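Local coordinates for protein CurM Sulfotransferase (Moorea producta, PDB 4GBM) that probably transfers a sulfonate group from PAPS to an intermediate of the curacin biosynthetic pathway, at residues 151-164 with 207-221. The protein carries 2 engineered substitutions. Residues are numbered along the deposited sequence; the frame is centred on the assembly and turned at random.
Sequences EALFANSKYIYLVR and FLSQLEPERQHQIRY. With A3P (adenosine-3'-5'-diphosphate), chain G.
Phe207, in helix 189-208, turns its ring edge onto one face of Tyr159, CE2 lying 3.6 Å from Tyr159 CE1 with the planes at 79°, a T-shaped pair. It opens a worked example of how a parallel sheet of the P-loop sulfotransferase fold carries its edge strand, here 216-220 beside 158-163, to a nucleotide site. Leu208 CD2 and Leu211 CD1 pack against the same tyrosine, while Leu208 CD1 meets Tyr161 CB. In Arg215 a bend at chi3 (-66°) puts the guanidinium edge against the Glu151 carboxylate, end-on, NH1 to OE1 (2.9 Å) and NH2 to OE2, while NH2 also reaches Ser157 O and NE and NH1 share Glu212 OE1. Replacing this arginine by a leucine would probably leave two carboxylates without their shared cation and Ser157 O without this donor. From Arg215 O to Tyr221 N, six backbone bonds then alternate between the strands. His217 and Ile219 share a face with Ile160 and Leu162; there Ile219 CD1 lies 3.6 Å from Ile160 CG2, where Leu235 of helix 228-239 touches both. Past the strand, Arg164, its chain extended from CG to NE, lies over one face of the Tyr221 ring, an off-centre cation-pi contact with Arg164 CZ 4.0 Å from the ring centroid. Both residues hold adenosine-3'-5'-diphosphate: Arg164 NH1 bonds O2' at 3.0 Å, and Tyr221 OH donates to adenine N3 at 2.7 Å.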
loop_
_atom_site.group_PDB
_atom_site.type_symbol
_atom_site.label_atom_id
_atom_site.label_comp_id
_atom_site.label_asym_id
_atom_site.label_seq_id
_atom_site.Cartn_x
_atom_site.Cartn_y
_atom_site.Cartn_z
ATOM N N GLU A 151 -11.287 7.137 -7.939
ATOM C CA GLU A 151 -12.460 6.979 -8.792
ATOM C C GLU A 151 -12.674 8.172 -9.717
ATOM O O GLU A 151 -13.343 8.052 -10.746
ATOM C CB GLU A 151 -13.708 6.717 -7.937
ATOM C CG GLU A 151 -13.697 5.333 -7.289
ATOM C CD GLU A 151 -13.825 4.218 -8.320
ATOM O OE1 GLU A 151 -14.920 4.074 -8.907
ATOM O OE2 GLU A 151 -12.830 3.491 -8.551
ATOM N N ALA A 152 -12.108 9.319 -9.354
ATOM C CA ALA A 152 -12.213 10.515 -10.189
ATOM C C ALA A 152 -11.229 10.489 -11.351
ATOM O O ALA A 152 -11.527 11.009 -12.431
ATOM C CB ALA A 152 -12.017 11.774 -9.354
ATOM N N LEU A 153 -10.066 9.880 -11.130
ATOM C CA LEU A 153 -8.994 9.892 -12.126
ATOM C C LEU A 153 -9.016 8.693 -13.064
ATOM O O LEU A 153 -8.562 8.791 -14.208
ATOM C CB LEU A 153 -7.623 9.963 -11.439
ATOM C CG LEU A 153 -7.277 11.222 -10.639
ATOM C CD1 LEU A 153 -5.869 11.116 -10.069
ATOM C CD2 LEU A 153 -7.430 12.484 -11.474
ATOM N N PHE A 154 -9.525 7.570 -12.564
ATOM C CA PHE A 154 -9.461 6.287 -13.256
ATOM C C PHE A 154 -10.844 5.686 -13.403
ATOM O O PHE A 154 -11.701 5.857 -12.526
ATOM C CB PHE A 154 -8.614 5.279 -12.468
ATOM C CG PHE A 154 -7.185 5.699 -12.253
ATOM C CD1 PHE A 154 -6.226 5.442 -13.223
ATOM C CD2 PHE A 154 -6.795 6.335 -11.070
ATOM C CE1 PHE A 154 -4.895 5.821 -13.033
ATOM C CE2 PHE A 154 -5.456 6.716 -10.874
ATOM C CZ PHE A 154 -4.515 6.449 -11.866
ATOM N N ALA A 155 -11.045 4.951 -14.492
ATOM C CA ALA A 155 -12.284 4.230 -14.708
ATOM C C ALA A 155 -12.121 2.731 -14.467
ATOM O O ALA A 155 -11.205 2.106 -15.001
ATOM C CB ALA A 155 -12.798 4.492 -16.121
ATOM N N ASN A 156 -13.027 2.173 -13.660
ATOM C CA ASN A 156 -13.122 0.734 -13.390
ATOM C C ASN A 156 -11.875 0.100 -12.784
ATOM O O ASN A 156 -11.537 -1.054 -13.063
ATOM C CB ASN A 156 -13.616 -0.030 -14.626
ATOM C CG ASN A 156 -15.028 0.360 -15.021
ATOM O OD1 ASN A 156 -15.228 1.225 -15.876
ATOM N ND2 ASN A 156 -16.017 -0.255 -14.375
ATOM N N SER A 157 -11.206 0.846 -11.908
ATOM C CA SER A 157 -10.085 0.264 -11.162
ATOM C C SER A 157 -10.541 -0.887 -10.267
ATOM O O SER A 157 -11.711 -0.966 -9.870
ATOM C CB SER A 157 -9.392 1.318 -10.292
ATOM O OG SER A 157 -8.836 2.340 -11.100
ATOM N N LYS A 158 -9.605 -1.777 -9.955
ATOM C CA LYS A 158 -9.858 -2.843 -8.999
ATOM C C LYS A 158 -9.159 -2.533 -7.684
ATOM O O LYS A 158 -8.073 -1.948 -7.664
ATOM C CB LYS A 158 -9.388 -4.187 -9.551
ATOM C CG LYS A 158 -10.328 -4.767 -10.596
ATOM C CD LYS A 158 -9.865 -6.148 -11.035
ATOM C CE LYS A 158 -10.831 -6.765 -12.033
ATOM N NZ LYS A 158 -10.889 -6.006 -13.315
ATOM N N TYR A 159 -9.807 -2.923 -6.594
ATOM C CA TYR A 159 -9.322 -2.642 -5.250
ATOM C C TYR A 159 -9.075 -3.910 -4.470
ATOM O O TYR A 159 -9.974 -4.739 -4.309
ATOM C CB TYR A 159 -10.341 -1.775 -4.515
ATOM C CG TYR A 159 -10.453 -0.420 -5.134
ATOM C CD1 TYR A 159 -9.636 0.622 -4.709
ATOM C CD2 TYR A 159 -11.364 -0.171 -6.161
ATOM C CE1 TYR A 159 -9.721 1.878 -5.285
ATOM C CE2 TYR A 159 -11.456 1.083 -6.748
ATOM C CZ TYR A 159 -10.637 2.103 -6.297
ATOM O OH TYR A 159 -10.724 3.342 -6.865
ATOM N N ILE A 160 -7.837 -4.059 -4.007
ATOM C CA ILE A 160 -7.481 -5.129 -3.089
ATOM C C ILE A 160 -7.510 -4.549 -1.681
ATOM O O ILE A 160 -6.730 -3.645 -1.368
ATOM C CB ILE A 160 -6.073 -5.673 -3.387
ATOM C CG1 ILE A 160 -5.974 -6.181 -4.827
ATOM C CG2 ILE A 160 -5.695 -6.777 -2.387
ATOM C CD1 ILE A 160 -4.521 -6.410 -5.275
ATOM N N TYR A 161 -8.402 -5.074 -0.839
ATOM C CA TYR A 161 -8.542 -4.610 0.535
ATOM C C TYR A 161 -7.808 -5.585 1.433
ATOM O O TYR A 161 -8.267 -6.711 1.650
ATOM C CB TYR A 161 -10.031 -4.504 0.899
ATOM C CG TYR A 161 -10.356 -4.104 2.329
ATOM C CD1 TYR A 161 -9.453 -3.379 3.121
ATOM C CD2 TYR A 161 -11.596 -4.426 2.875
ATOM C CE1 TYR A 161 -9.783 -3.016 4.430
ATOM C CE2 TYR A 161 -11.938 -4.067 4.174
ATOM C CZ TYR A 161 -11.031 -3.358 4.942
ATOM O OH TYR A 161 -11.374 -3.029 6.222
ATOM N N LEU A 162 -6.641 -5.152 1.906
ATOM C CA LEU A 162 -5.782 -5.963 2.767
ATOM C C LEU A 162 -6.042 -5.602 4.226
ATOM O O LEU A 162 -5.948 -4.434 4.604
ATOM C CB LEU A 162 -4.314 -5.731 2.395
ATOM C CG LEU A 162 -3.244 -6.414 3.250
ATOM C CD1 LEU A 162 -3.327 -7.945 3.184
ATOM C CD2 LEU A 162 -1.873 -5.927 2.812
ATOM N N VAL A 163 -6.390 -6.612 5.022
ATOM C CA VAL A 163 -6.700 -6.432 6.442
ATOM C C VAL A 163 -5.789 -7.286 7.321
ATOM O O VAL A 163 -5.353 -8.362 6.912
ATOM C CB VAL A 163 -8.195 -6.738 6.775
ATOM C CG1 VAL A 163 -9.126 -5.787 6.052
ATOM C CG2 VAL A 163 -8.568 -8.179 6.451
ATOM N N ARG A 164 -5.490 -6.783 8.517
ATOM C CA ARG A 164 -4.730 -7.537 9.513
ATOM C C ARG A 164 -5.379 -7.341 10.880
ATOM O O ARG A 164 -6.004 -6.314 11.128
ATOM C CB ARG A 164 -3.261 -7.096 9.521
ATOM C CG ARG A 164 -2.381 -7.964 10.417
ATOM C CD ARG A 164 -0.936 -7.568 10.316
ATOM N NE ARG A 164 -0.102 -8.501 11.069
ATOM C CZ ARG A 164 1.201 -8.336 11.261
ATOM N NH1 ARG A 164 1.804 -7.248 10.796
ATOM N NH2 ARG A 164 1.897 -9.247 11.932
ATOM N N PHE A 207 -15.941 3.396 1.706
ATOM C CA PHE A 207 -15.632 3.631 0.301
ATOM C C PHE A 207 -16.057 2.448 -0.577
ATOM O O PHE A 207 -16.752 2.616 -1.586
ATOM C CB PHE A 207 -14.132 3.918 0.177
ATOM C CG PHE A 207 -13.614 3.942 -1.225
ATOM C CD1 PHE A 207 -13.930 4.994 -2.089
ATOM C CD2 PHE A 207 -12.762 2.939 -1.667
ATOM C CE1 PHE A 207 -13.433 5.028 -3.388
ATOM C CE2 PHE A 207 -12.255 2.959 -2.969
ATOM C CZ PHE A 207 -12.591 4.011 -3.830
ATOM N N LEU A 208 -15.666 1.250 -0.161
ATOM C CA LEU A 208 -15.945 0.058 -0.954
ATOM C C LEU A 208 -17.419 -0.319 -0.972
ATOM O O LEU A 208 -17.880 -0.971 -1.918
ATOM C CB LEU A 208 -15.084 -1.118 -0.488
ATOM C CG LEU A 208 -13.575 -0.979 -0.723
ATOM C CD1 LEU A 208 -12.879 -2.222 -0.223
ATOM C CD2 LEU A 208 -13.239 -0.741 -2.195
ATOM N N SER A 209 -18.166 0.104 0.047
ATOM C CA SER A 209 -19.594 -0.206 0.110
ATOM C C SER A 209 -20.360 0.397 -1.070
ATOM O O SER A 209 -21.433 -0.090 -1.432
ATOM C CB SER A 209 -20.205 0.255 1.435
ATOM O OG SER A 209 -20.389 1.659 1.466
ATOM N N GLN A 210 -19.789 1.442 -1.667
ATOM C CA GLN A 210 -20.405 2.145 -2.797
ATOM C C GLN A 210 -19.998 1.590 -4.163
ATOM O O GLN A 210 -20.544 2.006 -5.185
ATOM C CB GLN A 210 -20.049 3.636 -2.752
ATOM C CG GLN A 210 -20.500 4.361 -1.499
ATOM C CD GLN A 210 -20.610 5.864 -1.700
ATOM O OE1 GLN A 210 -20.567 6.365 -2.830
ATOM N NE2 GLN A 210 -20.774 6.587 -0.603
ATOM N N LEU A 211 -19.031 0.676 -4.186
ATOM C CA LEU A 211 -18.509 0.160 -5.459
ATOM C C LEU A 211 -19.023 -1.238 -5.769
ATOM O O LEU A 211 -19.417 -1.980 -4.865
ATOM C CB LEU A 211 -16.972 0.171 -5.470
ATOM C CG LEU A 211 -16.297 1.515 -5.161
ATOM C CD1 LEU A 211 -14.796 1.423 -5.378
ATOM C CD2 LEU A 211 -16.868 2.632 -6.013
ATOM N N GLU A 212 -19.006 -1.602 -7.049
ATOM C CA GLU A 212 -19.437 -2.933 -7.459
ATOM C C GLU A 212 -18.654 -4.008 -6.706
ATOM O O GLU A 212 -17.429 -3.908 -6.584
ATOM C CB GLU A 212 -19.238 -3.128 -8.962
ATOM C CG GLU A 212 -20.131 -2.269 -9.844
ATOM C CD GLU A 212 -19.503 -0.936 -10.246
ATOM O OE1 GLU A 212 -18.650 -0.389 -9.504
ATOM O OE2 GLU A 212 -19.886 -0.423 -11.318
ATOM N N PRO A 213 -19.353 -5.039 -6.189
ATOM C CA PRO A 213 -18.642 -6.158 -5.562
ATOM C C PRO A 213 -17.587 -6.747 -6.498
ATOM O O PRO A 213 -16.552 -7.261 -6.046
ATOM C CB PRO A 213 -19.755 -7.179 -5.310
ATOM C CG PRO A 213 -20.970 -6.344 -5.111
ATOM C CD PRO A 213 -20.817 -5.145 -6.009
ATOM N N GLU A 214 -17.842 -6.640 -7.798
ATOM C CA GLU A 214 -16.972 -7.220 -8.809
ATOM C C GLU A 214 -15.631 -6.485 -8.967
ATOM O O GLU A 214 -14.711 -7.001 -9.604
ATOM C CB GLU A 214 -17.718 -7.312 -10.148
ATOM C CG GLU A 214 -18.932 -8.269 -10.147
ATOM C CD GLU A 214 -20.200 -7.699 -9.496
ATOM O OE1 GLU A 214 -21.151 -8.485 -9.290
ATOM O OE2 GLU A 214 -20.265 -6.485 -9.196
ATOM N N ARG A 215 -15.511 -5.300 -8.366
ATOM C CA ARG A 215 -14.265 -4.515 -8.440
ATOM C C ARG A 215 -13.445 -4.504 -7.145
ATOM O O ARG A 215 -12.495 -3.724 -7.005
ATOM C CB ARG A 215 -14.565 -3.078 -8.892
ATOM C CG ARG A 215 -14.998 -3.002 -10.351
ATOM C CD ARG A 215 -14.765 -1.610 -10.934
ATOM N NE ARG A 215 -15.604 -0.571 -10.337
ATOM C CZ ARG A 215 -15.167 0.584 -9.833
ATOM N NH1 ARG A 215 -16.040 1.455 -9.338
ATOM N NH2 ARG A 215 -13.874 0.890 -9.820
ATOM N N GLN A 216 -13.811 -5.372 -6.206
ATOM C CA GLN A 216 -13.135 -5.424 -4.912
ATOM C C GLN A 216 -12.889 -6.847 -4.443
ATOM O O GLN A 216 -13.665 -7.765 -4.737
ATOM C CB GLN A 216 -13.922 -4.646 -3.856
ATOM C CG GLN A 216 -15.377 -5.079 -3.731
ATOM C CD GLN A 216 -16.150 -4.176 -2.814
ATOM O OE1 GLN A 216 -15.984 -4.215 -1.593
ATOM N NE2 GLN A 216 -17.003 -3.345 -3.396
ATOM N N HIS A 217 -11.790 -7.021 -3.711
ATOM C CA HIS A 217 -11.372 -8.338 -3.254
ATOM C C HIS A 217 -10.635 -8.187 -1.937
ATOM O O HIS A 217 -9.678 -7.422 -1.855
ATOM C CB HIS A 217 -10.428 -8.933 -4.305
ATOM C CG HIS A 217 -9.994 -10.336 -4.027
ATOM N ND1 HIS A 217 -10.772 -11.433 -4.334
ATOM C CD2 HIS A 217 -8.842 -10.824 -3.509
ATOM C CE1 HIS A 217 -10.123 -12.535 -4.000
ATOM N NE2 HIS A 217 -8.953 -12.193 -3.492
ATOM N N GLN A 218 -11.072 -8.913 -0.915
ATOM C CA GLN A 218 -10.433 -8.814 0.391
ATOM C C GLN A 218 -9.359 -9.873 0.562
ATOM O O GLN A 218 -9.548 -11.034 0.187
ATOM C CB GLN A 218 -11.470 -8.952 1.511
ATOM C CG GLN A 218 -10.929 -8.587 2.896
ATOM C CD GLN A 218 -11.926 -8.872 4.004
ATOM O OE1 GLN A 218 -11.771 -9.831 4.763
ATOM N NE2 GLN A 218 -12.957 -8.044 4.098
ATOM N N ILE A 219 -8.223 -9.461 1.125
ATOM C CA ILE A 219 -7.165 -10.383 1.527
ATOM C C ILE A 219 -6.870 -10.176 3.007
ATOM O O ILE A 219 -6.666 -9.052 3.448
ATOM C CB ILE A 219 -5.877 -10.165 0.715
ATOM C CG1 ILE A 219 -6.120 -10.544 -0.754
ATOM C CG2 ILE A 219 -4.711 -11.010 1.290
ATOM C CD1 ILE A 219 -4.947 -10.272 -1.658
ATOM N N ARG A 220 -6.862 -11.266 3.764
ATOM C CA ARG A 220 -6.460 -11.214 5.164
ATOM C C ARG A 220 -4.977 -11.516 5.232
ATOM O O ARG A 220 -4.519 -12.529 4.692
ATOM C CB ARG A 220 -7.258 -12.221 5.986
ATOM C CG ARG A 220 -8.757 -12.100 5.713
ATOM C CD ARG A 220 -9.561 -13.192 6.394
ATOM N NE ARG A 220 -9.727 -12.948 7.823
ATOM C CZ ARG A 220 -10.560 -12.050 8.342
ATOM N NH1 ARG A 220 -10.637 -11.925 9.657
ATOM N NH2 ARG A 220 -11.315 -11.270 7.559
ATOM N N TYR A 221 -4.233 -10.631 5.893
ATOM C CA TYR A 221 -2.795 -10.821 6.078
ATOM C C TYR A 221 -2.477 -12.220 6.599
ATOM O O TYR A 221 -1.503 -12.861 6.168
ATOM C CB TYR A 221 -2.234 -9.772 7.049
ATOM C CG TYR A 221 -0.818 -10.074 7.467
ATOM C CD1 TYR A 221 0.256 -9.730 6.647
ATOM C CD2 TYR A 221 -0.552 -10.736 8.663
ATOM C CE1 TYR A 221 1.566 -10.025 7.016
ATOM C CE2 TYR A 221 0.755 -11.038 9.049
ATOM C CZ TYR A 221 1.805 -10.680 8.223
ATOM O OH TYR A 221 3.085 -10.981 8.615
HETATM P P1 A3P G . 6.517 -5.554 11.682
HETATM O O1P A3P G . 6.496 -4.275 12.479
HETATM O O2P A3P G . 7.840 -5.821 11.009
HETATM O O3P A3P G . 5.940 -6.723 12.428
HETATM P P2 A3P G . 3.336 -2.685 5.878
HETATM O O4P A3P G . 1.886 -2.586 5.525
HETATM O O5P A3P G . 3.888 -1.546 6.687
HETATM O O6P A3P G . 4.201 -3.061 4.704
HETATM O "O5'" A3P G . 3.418 -3.934 6.903
HETATM C "C5'" A3P G . 4.634 -4.172 7.620
HETATM C "C4'" A3P G . 4.485 -5.520 8.280
HETATM O "O4'" A3P G . 4.533 -6.535 7.269
HETATM C "C3'" A3P G . 5.647 -5.855 9.193
HETATM O "O3'" A3P G . 5.464 -5.246 10.480
HETATM C "C2'" A3P G . 5.582 -7.378 9.206
HETATM O "O2'" A3P G . 4.708 -7.845 10.238
HETATM C "C1'" A3P G . 4.981 -7.751 7.855
HETATM N N9 A3P G . 6.017 -8.357 6.980
HETATM C C8 A3P G . 7.052 -7.740 6.372
HETATM N N7 A3P G . 7.813 -8.624 5.674
HETATM C C5 A3P G . 7.248 -9.838 5.845
HETATM C C6 A3P G . 7.521 -11.222 5.391
HETATM N N6 A3P G . 8.580 -11.475 4.583
HETATM N N1 A3P G . 6.672 -12.200 5.807
HETATM C C2 A3P G . 5.604 -11.950 6.599
HETATM N N3 A3P G . 5.297 -10.712 7.040
HETATM C C4 A3P G . 6.067 -9.656 6.693
#